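Local coordinates for protein histidine acid phosphatase (Bifidobacterium longum subsp. infantis, PDB 6RXD) that probably removes phosphate groups from inositol polyphosphates such as phytate, and from 2,3-bisphosphoglycerate, as a phytase of the histidine acid phosphatase family, at residues S285-P288 / D289-G292; D307-N310 / L311-A315; F378-T381 / I382-R385; Y493-T496 / E497-C501. All blocks are in the same frame, centred on the assembly; numbering follows the deposited sequence. Where two conformers were deposited one is given.

Contact 1: residues S285-P288 / D289-G292; sequences SKDP and DACG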
loop_
_atom_site.group_PDB
_atom_site.type_symbol
_atom_site.label_atom_id
_atom_site.label_comp_id
_atom_site.label_asym_id
_atom_site.label_seq_id
_atom_site.Cartn_x
_atom_site.Cartn_y
_atom_site.Cartn_z
ATOM N N SER A 285 -19.669 21.113 0.627
ATOM C CA SER A 285 -18.681 22.121 0.242
ATOM C C SER A 285 -17.335 21.907 0.932
ATOM O O SER A 285 -16.301 22.358 0.442
ATOM C CB SER A 285 -19.204 23.537 0.514
ATOM O OG SER A 285 -19.222 23.819 1.905
ATOM N N LYS A 286 -17.349 21.219 2.067
ATOM C CA LYS A 286 -16.117 20.948 2.795
ATOM C C LYS A 286 -15.603 19.529 2.549
ATOM O O LYS A 286 -14.404 19.274 2.636
ATOM C CB LYS A 286 -16.302 21.211 4.289
ATOM C CG LYS A 286 -15.638 22.496 4.756
ATOM C CD LYS A 286 -15.987 22.814 6.197
ATOM C CE LYS A 286 -17.462 23.149 6.343
ATOM N NZ LYS A 286 -17.831 23.417 7.763
ATOM N N ASP A 287 -16.511 18.611 2.234
ATOM C CA ASP A 287 -16.111 17.238 1.929
ATOM C C ASP A 287 -16.798 16.741 0.657
ATOM O O ASP A 287 -17.789 16.014 0.727
ATOM C CB ASP A 287 -16.441 16.319 3.108
ATOM C CG ASP A 287 -15.918 14.905 2.921
ATOM O OD1 ASP A 287 -15.227 14.641 1.917
ATOM O OD2 ASP A 287 -16.185 14.053 3.799
ATOM N N PRO A 288 -16.256 17.115 -0.516
ATOM C CA PRO A 288 -16.849 16.753 -1.812
ATOM C C PRO A 288 -16.978 15.245 -1.993
ATOM O O PRO A 288 -17.864 14.777 -2.715
ATOM C CB PRO A 288 -15.843 17.309 -2.830
ATOM C CG PRO A 288 -15.102 18.385 -2.095
ATOM C CD PRO A 288 -15.034 17.926 -0.669
ATOM N N ASP A 289 -16.096 14.495 -1.343
ATOM C CA ASP A 289 -16.101 13.043 -1.466
ATOM C C ASP A 289 -17.239 12.401 -0.688
ATOM O O ASP A 289 -17.494 11.207 -0.827
ATOM C CB ASP A 289 -14.749 12.473 -1.046
ATOM C CG ASP A 289 -13.670 12.750 -2.071
ATOM O OD1 ASP A 289 -13.929 12.530 -3.274
ATOM O OD2 ASP A 289 -12.571 13.207 -1.692
ATOM N N ALA A 290 -17.945 13.192 0.114
ATOM C CA ALA A 290 -19.126 12.679 0.806
ATOM C C ALA A 290 -20.329 12.604 -0.132
ATOM O O ALA A 290 -21.388 12.091 0.231
ATOM C CB ALA A 290 -19.446 13.521 2.022
ATOM N N CYS A 291 -20.154 13.121 -1.343
ATOM C CA CYS A 291 -21.162 13.034 -2.375
ATOM C C CYS A 291 -20.639 12.130 -3.482
ATOM O O CYS A 291 -19.677 12.476 -4.166
ATOM C CB CYS A 291 -21.437 14.427 -2.926
ATOM S SG CYS A 291 -21.874 15.628 -1.670
ATOM N N GLY A 292 -21.280 10.980 -3.663
ATOM C CA GLY A 292 -20.781 9.971 -4.581
ATOM C C GLY A 292 -21.208 10.170 -6.023
ATOM O O GLY A 292 -22.035 11.031 -6.328
#
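The backbone from Asp-287 to Cys-291 winds through two overlapping three-residue steps: Ala-290 N donates to Asp-287 O at 2.9 Å, and Cys-291 N donates to Pro-288 O at 3.1 Å. Both donors stand well above the plane of the carbonyl that receives them, the second by 55°, as expected where the chain curls this tightly. The proline ring, which has no N-H to offer, takes the first inner place of the turn, and its CB lies 3.2 Å from Asp-289 N.

Asp-287 carries the polar side-chain contact. With CG trans to the backbone N (chi1 -174°), its carboxylate folds forward over the start of the turn. OD1 accepts a weak, bent bond from Asp-289 N at 3.4 Å, and OD2 comes within 3.8 Å of Ala-290 CB. OD2 also accepts a hydrogen bond from the backbone N of Tyr-97, the strongest polar partner of this side chain, so one carboxylate spans the turn and a separate loop. The buried methyl of Ala-290 sits 3.3 Å from Asp-287 O and also packs on Ala-282. Cys-291 touches Cys-278, with which it forms a disulfide in a structure of this protein.

Successive i to i+3 bonds mark a short 3-10 turn, and the weak bond from Asp-289 N to Asp-287 OD1, side chain of i to N-H of i+2, has the spacing of an Asx turn.

Contact 2: residues D307-N310 / L311-A315; sequences DLYN and LYIIA
Tyr-309 meets Ile-313 one helical turn on, and Tyr-312 lies beside its ring. The backbone bonds are those of a regular alpha-helix: Leu-311 N to Asp-307 O, Tyr-312 N to Leu-308 O, Ile-313 N to Tyr-309 O, and Ile-314 N to Asn-310 O. The third, at 3.0 Å, runs nearly along the C=O axis (161° at the oxygen), whereas the others are tilted from their carbonyl planes. CG of Leu-311 packs 3.5 Å from Asp-307 O, the same oxygen that accepts its backbone N-H.

The CH-pi contact is made by CG2 of Ile-313, which sits 3.8 Å from the centroid of the Tyr-309 ring and over its face. It is displaced toward the hydroxyl end, so that CZ is its closest ring atom at 3.4 Å. Ile-313 has CG1 wedged between backbone N and carbonyl carbon (chi1 68°); this turns CG2 to the tyrosine and brings CG1 within 3.4 Å of Asn-310 O.

The two tyrosines meet at 3.8 Å, CD1 of Tyr-309 to CD2 of Tyr-312, the former reaching the Tyr-312 ring at its edge and near its plane.

Among the polar ends, Asn-310 ND2 bonds back to Met-306 O in the preceding turn of its own helix. Tyr-309 OH bonds to Tyr-9 O and Tyr-312 OH to Arg-8 O, and these two bonds tie helix 301-317 to the N-terminal segment, while Tyr-309 and Ile-313 pack on helix 339-357, and Leu-311 reaches both helix 55-69 and helix 75-95.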
loop_
_atom_site.group_PDB
_atom_site.type_symbol
_atom_site.label_atom_id
_atom_site.label_comp_id
_atom_site.label_asym_id
_atom_site.label_seq_id
_atom_site.Cartn_x
_atom_site.Cartn_y
_atom_site.Cartn_z
ATOM N N ASP A 307 -19.315 -5.175 -2.395
ATOM C CA ASP A 307 -19.441 -3.920 -1.652
ATOM C C ASP A 307 -19.390 -4.169 -0.146
ATOM O O ASP A 307 -18.729 -3.419 0.586
ATOM C CB ASP A 307 -20.721 -3.166 -2.033
ATOM C CG ASP A 307 -20.672 -2.618 -3.440
ATOM O OD1 ASP A 307 -19.628 -2.777 -4.097
ATOM O OD2 ASP A 307 -21.676 -2.027 -3.885
ATOM N N LEU A 308 -20.050 -5.231 0.307
ATOM C CA LEU A 308 -20.054 -5.579 1.728
ATOM C C LEU A 308 -18.647 -5.987 2.166
ATOM O O LEU A 308 -18.189 -5.606 3.249
ATOM C CB LEU A 308 -21.061 -6.708 2.026
ATOM C CG LEU A 308 -21.271 -7.061 3.505
ATOM C CD1 LEU A 308 -21.682 -5.806 4.257
ATOM C CD2 LEU A 308 -22.350 -8.126 3.629
ATOM N N TYR A 309 -17.960 -6.754 1.321
ATOM C CA TYR A 309 -16.575 -7.115 1.601
ATOM C C TYR A 309 -15.697 -5.871 1.678
ATOM O O TYR A 309 -14.828 -5.772 2.543
ATOM C CB TYR A 309 -16.041 -8.091 0.550
ATOM C CG TYR A 309 -14.566 -8.388 0.717
ATOM C CD1 TYR A 309 -14.114 -9.200 1.750
ATOM C CD2 TYR A 309 -13.632 -7.858 -0.155
ATOM C CE1 TYR A 309 -12.749 -9.464 1.902
ATOM C CE2 TYR A 309 -12.289 -8.119 -0.007
ATOM C CZ TYR A 309 -11.856 -8.917 1.020
ATOM O OH TYR A 309 -10.508 -9.158 1.151
ATOM N N ASN A 310 -15.914 -4.906 0.785
ATOM C CA ASN A 310 -15.129 -3.672 0.851
ATOM C C ASN A 310 -15.351 -2.907 2.157
ATOM O O ASN A 310 -14.434 -2.253 2.667
ATOM C CB ASN A 310 -15.392 -2.769 -0.363
ATOM C CG ASN A 310 -14.457 -3.089 -1.527
ATOM O OD1 ASN A 310 -13.300 -2.665 -1.536
ATOM N ND2 ASN A 310 -14.944 -3.852 -2.487
ATOM N N LEU A 311 -16.557 -2.983 2.705
ATOM C CA LEU A 311 -16.803 -2.319 3.987
ATOM C C LEU A 311 -16.112 -3.070 5.115
ATOM O O LEU A 311 -15.564 -2.456 6.026
ATOM C CB LEU A 311 -18.308 -2.172 4.262
ATOM C CG LEU A 311 -19.071 -1.251 3.302
ATOM C CD1 LEU A 311 -20.507 -1.108 3.798
ATOM C CD2 LEU A 311 -18.410 0.119 3.189
ATOM N N TYR A 312 -16.124 -4.396 5.042
ATOM C CA TYR A 312 -15.435 -5.236 6.024
ATOM C C TYR A 312 -13.942 -4.930 6.090
ATOM O O TYR A 312 -13.361 -4.803 7.189
ATOM C CB TYR A 312 -15.687 -6.707 5.676
ATOM C CG TYR A 312 -14.753 -7.722 6.292
ATOM C CD1 TYR A 312 -14.802 -8.018 7.650
ATOM C CD2 TYR A 312 -13.861 -8.421 5.496
ATOM C CE1 TYR A 312 -13.959 -8.966 8.201
ATOM C CE2 TYR A 312 -13.015 -9.375 6.035
ATOM C CZ TYR A 312 -13.071 -9.642 7.391
ATOM O OH TYR A 312 -12.234 -10.590 7.945
ATOM N N ILE A 313 -13.305 -4.801 4.934
ATOM C CA ILE A 313 -11.873 -4.567 4.968
ATOM C C ILE A 313 -11.524 -3.132 5.360
ATOM O O ILE A 313 -10.531 -2.901 6.055
ATOM C CB ILE A 313 -11.176 -5.015 3.673
ATOM C CG1 ILE A 313 -11.591 -4.128 2.499
ATOM C CG2 ILE A 313 -11.480 -6.487 3.403
ATOM C CD1 ILE A 313 -10.988 -4.579 1.149
ATOM N N ILE A 314 -12.335 -2.164 4.939
ATOM C CA ILE A 314 -12.082 -0.780 5.348
ATOM C C ILE A 314 -12.377 -0.599 6.844
ATOM O O ILE A 314 -11.732 0.194 7.518
ATOM C CB ILE A 314 -12.859 0.226 4.477
ATOM C CG1 ILE A 314 -12.296 0.238 3.054
ATOM C CG2 ILE A 314 -12.740 1.645 5.013
ATOM C CD1 ILE A 314 -10.888 0.833 2.942
ATOM N N ALA A 315 -13.351 -1.346 7.357
ATOM C CA ALA A 315 -13.680 -1.305 8.784
ATOM C C ALA A 315 -12.463 -1.651 9.625
ATOM O O ALA A 315 -12.251 -1.059 10.683
ATOM C CB ALA A 315 -14.811 -2.251 9.102
#

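Contact 3: residues F378-T381 / I382-R385; sequences FLNT and IDAR
Ile-382 and Thr-381 bury the most surface in this turn of alpha-helix 372-386, which packs on the mixed beta-sheet of the histidine phosphatase fold; Leu-379 supplies a carbonyl to the same turn. Ile-382 extends its CG1 branch back along the helix, CG1 lying 3.3 Å from Phe-378 O, while its CB rests 3.4 Å from Leu-379 O. The terminal CD1 keeps close to Phe-378 O as well, so the branch runs alongside the preceding turn before the residue packs on Tyr-38, Trp-448 and Val-450 of the sheet.

The hydroxyl of Thr-381 is placed between the backbone N and carbonyl carbon (chi1 60°), and that position lets OG1 bond to Asp-377 O in the previous turn and also to Tyr-38 OH. The hydroxyl therefore couples the helix to strand 34-44.

At Leu-379, the carbonyl oxygen receives Asp-383 N in its own plane, at 3.1 Å and with a nearly straight N-H (168°). One residue on, Asn-380 O takes Ala-384 N at 2.9 Å, but Thr-381 O holds Arg-385 N only weakly.

On the more exposed side, Asn-380 and Asp-383 are joined through water, while Asp-383 OD1 turns to Lys-499. One water donates both to Asn-380 OD1, at 2.9 Å, and to Asp-383 OD2, at a short 2.5 Å.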
loop_
_atom_site.group_PDB
_atom_site.type_symbol
_atom_site.label_atom_id
_atom_site.label_comp_id
_atom_site.label_asym_id
_atom_site.label_seq_id
_atom_site.Cartn_x
_atom_site.Cartn_y
_atom_site.Cartn_z
ATOM N N PHE A 378 17.243 4.520 -4.949
ATOM C CA PHE A 378 17.674 3.816 -3.735
ATOM C C PHE A 378 19.189 3.653 -3.757
ATOM O O PHE A 378 19.857 3.798 -2.733
ATOM C CB PHE A 378 16.980 2.452 -3.589
ATOM C CG PHE A 378 15.869 2.435 -2.566
ATOM C CD1 PHE A 378 15.983 1.661 -1.409
ATOM C CD2 PHE A 378 14.722 3.194 -2.751
ATOM C CE1 PHE A 378 14.967 1.635 -0.456
ATOM C CE2 PHE A 378 13.691 3.177 -1.800
ATOM C CZ PHE A 378 13.820 2.397 -0.654
ATOM N N LEU A 379 19.740 3.379 -4.931
ATOM C CA LEU A 379 21.183 3.191 -5.048
ATOM C C LEU A 379 21.898 4.531 -5.166
ATOM O O LEU A 379 22.954 4.743 -4.563
ATOM C CB LEU A 379 21.506 2.293 -6.247
ATOM C CG LEU A 379 21.003 0.854 -6.072
ATOM C CD1 LEU A 379 20.956 0.121 -7.407
ATOM C CD2 LEU A 379 21.857 0.081 -5.063
ATOM N N ASN A 380 21.315 5.446 -5.937
ATOM C CA ASN A 380 21.954 6.740 -6.182
ATOM C C ASN A 380 22.114 7.591 -4.926
ATOM O O ASN A 380 23.093 8.323 -4.794
ATOM C CB ASN A 380 21.192 7.534 -7.245
ATOM C CG ASN A 380 21.424 7.012 -8.650
ATOM O OD1 ASN A 380 22.401 6.311 -8.909
ATOM N ND2 ASN A 380 20.523 7.358 -9.569
ATOM N N THR A 381 21.144 7.528 -4.022
ATOM C CA THR A 381 21.238 8.307 -2.792
ATOM C C THR A 381 22.280 7.717 -1.839
ATOM O O THR A 381 22.863 8.442 -1.027
ATOM C CB THR A 381 19.874 8.485 -2.069
ATOM O OG1 THR A 381 19.338 7.207 -1.727
ATOM C CG2 THR A 381 18.877 9.246 -2.933
ATOM N N ILE A 382 22.517 6.410 -1.933
ATOM C CA ILE A 382 23.617 5.814 -1.187
ATOM C C ILE A 382 24.927 6.368 -1.742
ATOM O O ILE A 382 25.780 6.829 -0.982
ATOM C CB ILE A 382 23.617 4.277 -1.266
ATOM C CG1 ILE A 382 22.388 3.713 -0.563
ATOM C CG2 ILE A 382 24.881 3.704 -0.616
ATOM C CD1 ILE A 382 22.189 2.197 -0.806
ATOM N N ASP A 383 25.087 6.337 -3.065
ATOM C CA ASP A 383 26.289 6.894 -3.685
ATOM C C ASP A 383 26.523 8.349 -3.272
ATOM O O ASP A 383 27.655 8.737 -2.968
ATOM C CB ASP A 383 26.219 6.809 -5.212
ATOM C CG ASP A 383 26.422 5.408 -5.738
ATOM O OD1 ASP A 383 27.063 4.576 -5.055
ATOM O OD2 ASP A 383 25.940 5.141 -6.863
ATOM N N ALA A 384 25.467 9.160 -3.257
ATOM C CA ALA A 384 25.622 10.575 -2.890
ATOM C C ALA A 384 26.246 10.733 -1.503
ATOM O O ALA A 384 27.085 11.607 -1.281
ATOM C CB ALA A 384 24.284 11.299 -2.946
ATOM N N ARG A 385 25.836 9.872 -0.578
ATOM C CA ARG A 385 26.338 9.901 0.794
ATOM C C ARG A 385 27.767 9.367 0.868
ATOM O O ARG A 385 28.658 10.007 1.444
ATOM C CB ARG A 385 25.409 9.079 1.701
ATOM C CG ARG A 385 25.893 8.905 3.138
ATOM C CD ARG A 385 26.208 10.237 3.828
ATOM N NE ARG A 385 26.596 10.031 5.222
ATOM C CZ ARG A 385 27.152 10.963 5.986
ATOM N NH1 ARG A 385 27.399 12.167 5.482
ATOM N NH2 ARG A 385 27.470 10.692 7.248
HETATM O O HOH W 1 23.990 4.089 -8.093
HETATM O O HOH W 2 25.618 7.300 -8.668
#

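Contact 4: residues Y493-T496 / E497-C501; sequences YKLT and ELKSC
Tyr-493 and Leu-498 stand at about a right angle to each other, with CD2 of the leucine 3.8 Å from CB of the tyrosine. The contact is made at the root of the aromatic side chain, since the ring atom CG is already 4.2 Å from that methyl. Leu-498 CG lies trans to its carbonyl carbon (chi1 -66°), which sends the branch back toward the strand end and brings CG within 3.6 Å of Lys-494 O. The ring itself meets Phe-479 edge-to-face.

Leu-495 and Lys-499 are inclined to one another. With CG trans to the carbonyl carbon (chi1 -74°) and the chain extended beyond it, the lysine methylenes run back along the helix: CG lies 3.4 Å from Leu-495 O, and CE reaches Leu-495 CG at 3.8 Å, the ammonium continuing to Asp-383.

The change from strand to helix falls at Lys-494, in the N-cap position. Its carbonyl accepts Leu-498 N at 3.0 Å in the carbonyl plane, and Leu-495 O then accepts Lys-499 N.

The bent chain of Glu-497 (chi2 72°) carries its carboxylate away from the turn, to where OE1 bonds to Leu-509 N and OE2 to Thr-484 N and Thr-508 OG1. Three partners shared by both oxygens would hold the carboxylate's rotation and, with its place in the first turn of the helix, probably favour the charged form.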
loop_
_atom_site.group_PDB
_atom_site.type_symbol
_atom_site.label_atom_id
_atom_site.label_comp_id
_atom_site.label_asym_id
_atom_site.label_seq_id
_atom_site.Cartn_x
_atom_site.Cartn_y
_atom_site.Cartn_z
ATOM N N TYR A 493 25.091 -7.010 2.539
ATOM C CA TYR A 493 25.574 -7.157 1.164
ATOM C C TYR A 493 26.394 -5.948 0.748
ATOM O O TYR A 493 26.021 -4.804 1.045
ATOM C CB TYR A 493 24.385 -7.245 0.211
ATOM C CG TYR A 493 23.512 -8.447 0.422
ATOM C CD1 TYR A 493 23.590 -9.529 -0.436
ATOM C CD2 TYR A 493 22.615 -8.509 1.489
ATOM C CE1 TYR A 493 22.781 -10.644 -0.258
ATOM C CE2 TYR A 493 21.795 -9.630 1.678
ATOM C CZ TYR A 493 21.889 -10.684 0.801
ATOM O OH TYR A 493 21.087 -11.788 0.969
ATOM N N LYS A 494 27.477 -6.190 0.015
ATOM C CA LYS A 494 28.273 -5.091 -0.530
ATOM C C LYS A 494 27.454 -4.256 -1.507
ATOM O O LYS A 494 26.632 -4.793 -2.267
ATOM C CB LYS A 494 29.495 -5.622 -1.266
ATOM C CG LYS A 494 30.635 -6.079 -0.375
ATOM C CD LYS A 494 31.886 -6.288 -1.232
ATOM C CE LYS A 494 33.058 -6.808 -0.391
ATOM N NZ LYS A 494 34.273 -7.093 -1.235
ATOM N N LEU A 495 27.694 -2.949 -1.493
ATOM C CA LEU A 495 27.030 -2.048 -2.431
ATOM C C LEU A 495 27.349 -2.432 -3.876
ATOM O O LEU A 495 26.480 -2.376 -4.750
ATOM C CB LEU A 495 27.447 -0.603 -2.158
ATOM C CG LEU A 495 26.845 0.469 -3.072
ATOM C CD1 LEU A 495 25.343 0.538 -2.918
ATOM C CD2 LEU A 495 27.476 1.817 -2.759
ATOM N N THR A 496 28.592 -2.824 -4.122
ATOM C CA THR A 496 28.989 -3.261 -5.461
ATOM C C THR A 496 28.155 -4.469 -5.894
ATOM O O THR A 496 27.738 -4.571 -7.052
ATOM C CB THR A 496 30.475 -3.634 -5.510
ATOM O OG1 THR A 496 30.774 -4.514 -4.418
ATOM C CG2 THR A 496 31.356 -2.390 -5.397
ATOM N N GLU A 497 27.915 -5.380 -4.955
ATOM C CA GLU A 497 27.158 -6.589 -5.250
ATOM C C GLU A 497 25.716 -6.244 -5.588
ATOM O O GLU A 497 25.157 -6.791 -6.543
ATOM C CB GLU A 497 27.230 -7.585 -4.080
ATOM C CG GLU A 497 26.267 -8.774 -4.207
ATOM C CD GLU A 497 26.664 -9.777 -5.273
ATOM O OE1 GLU A 497 27.690 -9.575 -5.956
ATOM O OE2 GLU A 497 25.942 -10.788 -5.435
ATOM N N LEU A 498 25.108 -5.343 -4.816
ATOM C CA LEU A 498 23.723 -4.953 -5.085
ATOM C C LEU A 498 23.588 -4.292 -6.446
ATOM O O LEU A 498 22.611 -4.530 -7.154
ATOM C CB LEU A 498 23.168 -4.036 -3.995
ATOM C CG LEU A 498 23.004 -4.683 -2.623
ATOM C CD1 LEU A 498 22.245 -3.747 -1.688
ATOM C CD2 LEU A 498 22.276 -6.017 -2.763
ATOM N N LYS A 499 24.559 -3.470 -6.824
ATOM C CA LYS A 499 24.468 -2.782 -8.110
ATOM C C LYS A 499 24.476 -3.769 -9.268
ATOM O O LYS A 499 23.846 -3.545 -10.306
ATOM C CB LYS A 499 25.600 -1.764 -8.259
ATOM C CG LYS A 499 25.404 -0.510 -7.415
ATOM C CD LYS A 499 26.605 0.427 -7.552
ATOM C CE LYS A 499 26.429 1.673 -6.693
ATOM N NZ LYS A 499 27.699 2.462 -6.617
ATOM N N SER A 500 25.187 -4.872 -9.084
ATOM C CA SER A 500 25.193 -5.926 -10.085
ATOM C C SER A 500 23.966 -6.818 -9.983
ATOM O O SER A 500 23.288 -7.078 -10.979
ATOM C CB SER A 500 26.473 -6.762 -9.938
ATOM O OG SER A 500 26.455 -7.929 -10.734
ATOM N N CYS A 501 23.657 -7.279 -8.778
ATOM C CA CYS A 501 22.670 -8.343 -8.600
ATOM C C CYS A 501 21.223 -7.858 -8.612
ATOM O O CYS A 501 20.300 -8.650 -8.821
ATOM C CB CYS A 501 22.960 -9.177 -7.336
ATOM S SG CYS A 501 22.535 -8.440 -5.720
#

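In the fold
Along the chain the four contacts follow in series, none nested or crossing, and each is a local turn. Contact 1 lies in the loop between strands 264-265 and 297-298, and contact 2 follows in helix 301-317; their centres are about 20 Å apart and they do not touch. Contact 3, in helix 372-386, is about 41 Å from contact 2, centre to centre, across the chain's centre. Contact 4 marks the passage from strand 493-494, an element of the mixed sheet, to helix 495-501. Contacts 3 and 4 do touch: Asp-383 OD1 and Lys-499 NZ form a 2.7 Å salt bridge, and Leu-495 packs on Leu-379 and Ile-382, joining the two helices.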